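Local coordinates for LanC-like protein GCR2 (Arabidopsis thaliana, PDB 3T33) that binds a zinc ion in a LanC-like helical fold and may play a role in abscisic acid signalling, at residues N339-L344 and R358-A363; Y347-R351 and P405-L409. All coordinates share one frame; numbering follows the deposited sequence.

Contact 1. Residues N339-L344 and R358-A363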
loop_
_atom_site.group_PDB
_atom_site.type_symbol
_atom_site.label_atom_id
_atom_site.label_comp_id
_atom_site.label_asym_id
_atom_site.label_seq_id
_atom_site.Cartn_x
_atom_site.Cartn_y
_atom_site.Cartn_z
ATOM N N ASN A 339 4.893 2.681 5.981
ATOM C CA ASN A 339 4.387 2.549 7.365
ATOM C C ASN A 339 3.414 3.687 7.831
ATOM O O ASN A 339 2.516 3.450 8.636
ATOM C CB ASN A 339 5.528 2.314 8.326
ATOM C CG ASN A 339 6.274 1.013 8.017
ATOM O OD1 ASN A 339 7.267 0.719 8.619
ATOM N ND2 ASN A 339 5.827 0.286 7.052
ATOM N N THR A 340 3.531 4.877 7.247
ATOM C CA THR A 340 2.560 5.918 7.492
ATOM C C THR A 340 1.112 5.462 7.322
ATOM O O THR A 340 0.231 5.848 8.115
ATOM C CB THR A 340 2.837 7.125 6.528
ATOM O OG1 THR A 340 4.131 7.586 6.843
ATOM C CG2 THR A 340 1.864 8.257 6.757
ATOM N N TYR A 341 0.867 4.633 6.310
ATOM C CA TYR A 341 -0.481 4.156 5.986
ATOM C C TYR A 341 -1.057 3.348 7.097
ATOM O O TYR A 341 -2.300 3.267 7.269
ATOM C CB TYR A 341 -0.498 3.339 4.677
ATOM C CG TYR A 341 -0.571 4.217 3.412
ATOM C CD1 TYR A 341 -1.774 4.766 2.980
ATOM C CD2 TYR A 341 0.576 4.523 2.693
ATOM C CE1 TYR A 341 -1.812 5.608 1.837
ATOM C CE2 TYR A 341 0.536 5.367 1.568
ATOM C CZ TYR A 341 -0.647 5.869 1.130
ATOM O OH TYR A 341 -0.697 6.671 -0.009
ATOM N N VAL A 342 -0.203 2.731 7.886
ATOM C CA VAL A 342 -0.774 2.077 9.079
ATOM C C VAL A 342 -1.588 3.080 9.925
ATOM O O VAL A 342 -2.755 2.817 10.272
ATOM C CB VAL A 342 0.325 1.413 9.959
ATOM C CG1 VAL A 342 -0.299 0.842 11.182
ATOM C CG2 VAL A 342 0.985 0.272 9.203
ATOM N N PHE A 343 -1.008 4.243 10.220
ATOM C CA PHE A 343 -1.747 5.233 11.022
ATOM C C PHE A 343 -2.964 5.801 10.357
ATOM O O PHE A 343 -3.998 5.919 10.968
ATOM C CB PHE A 343 -0.770 6.300 11.535
ATOM C CG PHE A 343 0.456 5.690 12.143
ATOM C CD1 PHE A 343 0.320 4.720 13.136
ATOM C CD2 PHE A 343 1.726 6.029 11.693
ATOM C CE1 PHE A 343 1.441 4.156 13.730
ATOM C CE2 PHE A 343 2.849 5.483 12.260
ATOM C CZ PHE A 343 2.724 4.515 13.266
ATOM N N LEU A 344 -2.842 6.131 9.084
ATOM C CA LEU A 344 -3.969 6.492 8.229
ATOM C C LEU A 344 -5.034 5.435 8.230
ATOM O O LEU A 344 -6.219 5.760 8.251
ATOM C CB LEU A 344 -3.520 6.681 6.788
ATOM C CG LEU A 344 -2.623 7.897 6.693
ATOM C CD1 LEU A 344 -2.079 8.011 5.235
ATOM C CD2 LEU A 344 -3.341 9.198 7.106
ATOM N N ARG A 358 -0.221 10.476 14.362
ATOM C CA ARG A 358 0.875 9.558 14.129
ATOM C C ARG A 358 1.316 9.516 12.663
ATOM O O ARG A 358 2.500 9.468 12.409
ATOM C CB ARG A 358 0.597 8.185 14.735
ATOM C CG ARG A 358 0.787 8.195 16.258
ATOM C CD ARG A 358 0.388 6.859 16.863
ATOM N NE ARG A 358 0.595 6.890 18.302
ATOM C CZ ARG A 358 0.548 5.837 19.110
ATOM N NH1 ARG A 358 0.298 4.633 18.639
ATOM N NH2 ARG A 358 0.734 6.020 20.401
ATOM N N ALA A 359 0.371 9.611 11.739
ATOM C CA ALA A 359 0.685 9.642 10.307
ATOM C C ALA A 359 1.346 10.987 10.048
ATOM O O ALA A 359 2.335 11.092 9.342
ATOM C CB ALA A 359 -0.601 9.500 9.432
ATOM N N LYS A 360 0.832 12.007 10.686
ATOM C CA LYS A 360 1.435 13.334 10.534
ATOM C C LYS A 360 2.894 13.358 11.016
ATOM O O LYS A 360 3.772 13.947 10.383
ATOM C CB LYS A 360 0.529 14.377 11.233
ATOM C CG LYS A 360 1.069 15.712 11.529
ATOM C CD LYS A 360 -0.047 16.582 12.187
ATOM C CE LYS A 360 0.348 18.075 12.232
ATOM N NZ LYS A 360 -0.483 18.790 13.226
ATOM N N ALA A 361 3.170 12.684 12.123
ATOM C CA ALA A 361 4.547 12.641 12.633
ATOM C C ALA A 361 5.456 11.890 11.653
ATOM O O ALA A 361 6.578 12.308 11.404
ATOM C CB ALA A 361 4.598 11.978 14.008
ATOM N N PHE A 362 4.979 10.785 11.077
ATOM C CA PHE A 362 5.900 10.051 10.175
ATOM C C PHE A 362 6.116 10.886 8.917
ATOM O O PHE A 362 7.203 10.990 8.437
ATOM C CB PHE A 362 5.349 8.678 9.829
ATOM C CG PHE A 362 5.779 7.578 10.760
ATOM C CD1 PHE A 362 5.971 7.813 12.113
ATOM C CD2 PHE A 362 5.982 6.267 10.256
ATOM C CE1 PHE A 362 6.363 6.780 12.979
ATOM C CE2 PHE A 362 6.353 5.230 11.095
ATOM C CZ PHE A 362 6.538 5.482 12.489
ATOM N N ALA A 363 5.074 11.514 8.411
ATOM C CA ALA A 363 5.217 12.369 7.258
ATOM C C ALA A 363 6.113 13.584 7.526
ATOM O O ALA A 363 6.919 13.973 6.658
ATOM C CB ALA A 363 3.873 12.818 6.757
#
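Two consecutive helices, 336-350 and 353-375, form an antiparallel helical hairpin, and F343 and F362 meet across its interface. The local axes come within 8.2 Å and make an angle of 159°. F343 drives its ring edge into the face of F362: F343 CE2 sits over the middle of the F362 ring, 3.7 Å from F362 CZ. The ring centroids are 4.9 Å apart and the planes stand at 87°, a T-shaped pair. CG of F343 stands anti to the carbonyl carbon (chi1 -48°), which lays one ring face under R358. There R358 CB makes a CH-pi contact, 3.8 Å from the F343 ring centroid. The extended R358 chain then carries its guanidinium away to salt bridges with E319 and E17.

Beside the rings the helices close on small groups. A359 CB lies 3.8 Å from F343 CB and 3.6 Å from L344 CD2, and T340 CG2 reaches the same methyl. T340 and F362 slide past one another in opposite directions, T340 OG1 coming 3.4 Å from F362 CB at the edge of the ring. That hydroxyl is buried but satisfied, since it bonds to the carbonyl of I336 in its own helix. At the N-terminal end of 339-344, N339 CB touches the same ring edge; it is about 9 Å from the side chain of N339 to the zinc ion held by C288, C333 and H334. Such antiparallel hairpins of consecutive helices are the recurring element of the alpha/alpha toroid of LanC-like proteins.

Contact 2. Residues Y347-R351 and P405-L409; sequences YRLTR and PTQAL
T406 pushes its methyl against the ring of Y347 where the end of helix 336-350 meets the loop after helix 392-402. This is the tight part: T406 CG2 lies 3.4 Å from Y347 CE2, and P405 CB touches the same ring carbon more loosely, at 4.3 Å. Y347 chi1 of 179° sets CG opposite the backbone N, which brings CE2 up to the T406 methyl. R348 packs closely too, its CD lying 3.3 Å from T406 O. A bend at chi3 (-72°) turns the guanidinium across L409, whose CD2 sits over the centre of its plane, 4.0 Å from R348 CZ. The charge itself is met by E414, through a salt bridge to NH2.

The outer side is looser and wetter. R351, exposed and with positive phi just past the helix, folds back so that T406 CG2 lies over one face of its guanidinium, 4.1 Å from R351 CZ. R351 NH1 bonds to R348 O at 2.9 Å, in the carbonyl plane on a lone pair, although the N-H...O angle is a bent 138°. A water takes a long bond from R351 NH1 and gives another to T406 O, bridging the two segments at the surface.

Helix 353-375 flanks the contact through Y355 and L356, which touch Y347; helix 291-305 reaches R348 through Q303, while P405 and A408 rest on L344 of helix 336-350.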
loop_
_atom_site.group_PDB
_atom_site.type_symbol
_atom_site.label_atom_id
_atom_site.label_comp_id
_atom_site.label_asym_id
_atom_site.label_seq_id
_atom_site.Cartn_x
_atom_site.Cartn_y
_atom_site.Cartn_z
ATOM N N TYR A 347 -6.770 5.539 11.649
ATOM C CA TYR A 347 -7.540 6.766 11.656
ATOM C C TYR A 347 -8.801 6.643 10.851
ATOM O O TYR A 347 -9.851 7.024 11.331
ATOM C CB TYR A 347 -6.689 7.941 11.130
ATOM C CG TYR A 347 -7.421 9.262 11.078
ATOM C CD1 TYR A 347 -8.002 9.845 12.255
ATOM C CD2 TYR A 347 -7.548 9.957 9.869
ATOM C CE1 TYR A 347 -8.663 11.088 12.183
ATOM C CE2 TYR A 347 -8.197 11.215 9.808
ATOM C CZ TYR A 347 -8.740 11.758 10.973
ATOM O OH TYR A 347 -9.390 12.958 10.885
ATOM N N ARG A 348 -8.731 6.095 9.637
ATOM C CA ARG A 348 -9.954 5.812 8.914
ATOM C C ARG A 348 -10.911 4.947 9.728
ATOM O O ARG A 348 -12.109 5.197 9.714
ATOM C CB ARG A 348 -9.695 5.112 7.594
ATOM C CG ARG A 348 -8.858 5.879 6.540
ATOM C CD ARG A 348 -9.061 5.243 5.118
ATOM N NE ARG A 348 -8.376 3.959 5.068
ATOM C CZ ARG A 348 -8.987 2.805 4.905
ATOM N NH1 ARG A 348 -10.287 2.753 4.693
ATOM N NH2 ARG A 348 -8.271 1.698 4.925
ATOM N N LEU A 349 -10.390 3.937 10.415
ATOM C CA LEU A 349 -11.235 2.994 11.143
ATOM C C LEU A 349 -11.830 3.612 12.462
ATOM O O LEU A 349 -12.981 3.393 12.736
ATOM C CB LEU A 349 -10.437 1.751 11.489
ATOM C CG LEU A 349 -11.115 0.765 12.413
ATOM C CD1 LEU A 349 -12.224 0.002 11.673
ATOM C CD2 LEU A 349 -10.117 -0.199 13.078
ATOM N N THR A 350 -11.034 4.377 13.244
ATOM C CA THR A 350 -11.461 4.831 14.582
ATOM C C THR A 350 -11.943 6.289 14.658
ATOM O O THR A 350 -12.666 6.674 15.619
ATOM C CB THR A 350 -10.346 4.635 15.605
ATOM O OG1 THR A 350 -9.182 5.368 15.206
ATOM C CG2 THR A 350 -9.946 3.163 15.694
ATOM N N ARG A 351 -11.565 7.081 13.642
ATOM C CA ARG A 351 -11.676 8.523 13.674
ATOM C C ARG A 351 -10.957 9.211 14.868
ATOM O O ARG A 351 -11.304 10.355 15.253
ATOM C CB ARG A 351 -13.144 8.947 13.613
ATOM C CG ARG A 351 -13.494 9.574 12.279
ATOM C CD ARG A 351 -13.316 8.651 11.029
ATOM N NE ARG A 351 -14.040 9.181 9.862
ATOM C CZ ARG A 351 -13.986 8.662 8.631
ATOM N NH1 ARG A 351 -13.256 7.575 8.398
ATOM N NH2 ARG A 351 -14.691 9.202 7.651
ATOM N N PRO A 405 -6.872 12.625 4.347
ATOM C CA PRO A 405 -6.312 11.447 5.004
ATOM C C PRO A 405 -7.319 10.320 5.228
ATOM O O PRO A 405 -6.919 9.134 5.241
ATOM C CB PRO A 405 -5.729 11.990 6.323
ATOM C CG PRO A 405 -6.209 13.454 6.440
ATOM C CD PRO A 405 -6.753 13.882 5.139
ATOM N N THR A 406 -8.608 10.645 5.310
ATOM C CA THR A 406 -9.661 9.613 5.425
ATOM C C THR A 406 -9.988 8.882 4.082
ATOM O O THR A 406 -10.706 7.883 4.075
ATOM C CB THR A 406 -10.971 10.114 6.146
ATOM O OG1 THR A 406 -11.582 11.188 5.406
ATOM C CG2 THR A 406 -10.614 10.623 7.541
ATOM N N GLN A 407 -9.502 9.425 2.970
ATOM C CA GLN A 407 -9.657 8.814 1.665
ATOM C C GLN A 407 -8.346 8.055 1.261
ATOM O O GLN A 407 -8.320 7.425 0.255
ATOM C CB GLN A 407 -10.011 9.871 0.605
ATOM C CG GLN A 407 -11.434 10.432 0.733
ATOM C CD GLN A 407 -12.523 9.326 0.734
ATOM O OE1 GLN A 407 -13.373 9.284 1.616
ATOM N NE2 GLN A 407 -12.480 8.428 -0.256
ATOM N N ALA A 408 -7.285 8.163 2.053
ATOM C CA ALA A 408 -5.976 7.572 1.754
ATOM C C ALA A 408 -5.979 6.064 1.813
ATOM O O ALA A 408 -6.385 5.507 2.819
ATOM C CB ALA A 408 -4.952 8.078 2.707
ATOM N N LEU A 409 -5.550 5.445 0.708
ATOM C CA LEU A 409 -5.424 3.979 0.530
ATOM C C LEU A 409 -3.996 3.515 0.161
ATOM O O LEU A 409 -3.477 4.010 -0.804
ATOM C CB LEU A 409 -6.384 3.529 -0.564
ATOM C CG LEU A 409 -7.853 3.827 -0.215
ATOM C CD1 LEU A 409 -8.808 3.611 -1.462
ATOM C CD2 LEU A 409 -8.351 2.994 0.986
HETATM O O HOH W 1 -13.522 6.791 5.251
#

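Overall arrangement
Of the helices involved, 336-350 is reached first, late in the chain, and it serves both contacts: residues 339-344 enter contact 1, and 347-351 follow toward its C-terminal end. The chain turns at once into helix 353-375, and contact 1 closes that short hairpin. Contact 2 closes a much longer loop, which runs through helices 353-375 and 392-402 before 405-409 returns to helix 336-350. The segments alternate along the sequence, so the two closures cross. Their centres are 11 Å apart and they touch directly, the Y341 ring packing on A408 and L409. Together they tie the hairpin to the C-terminal part of the chain.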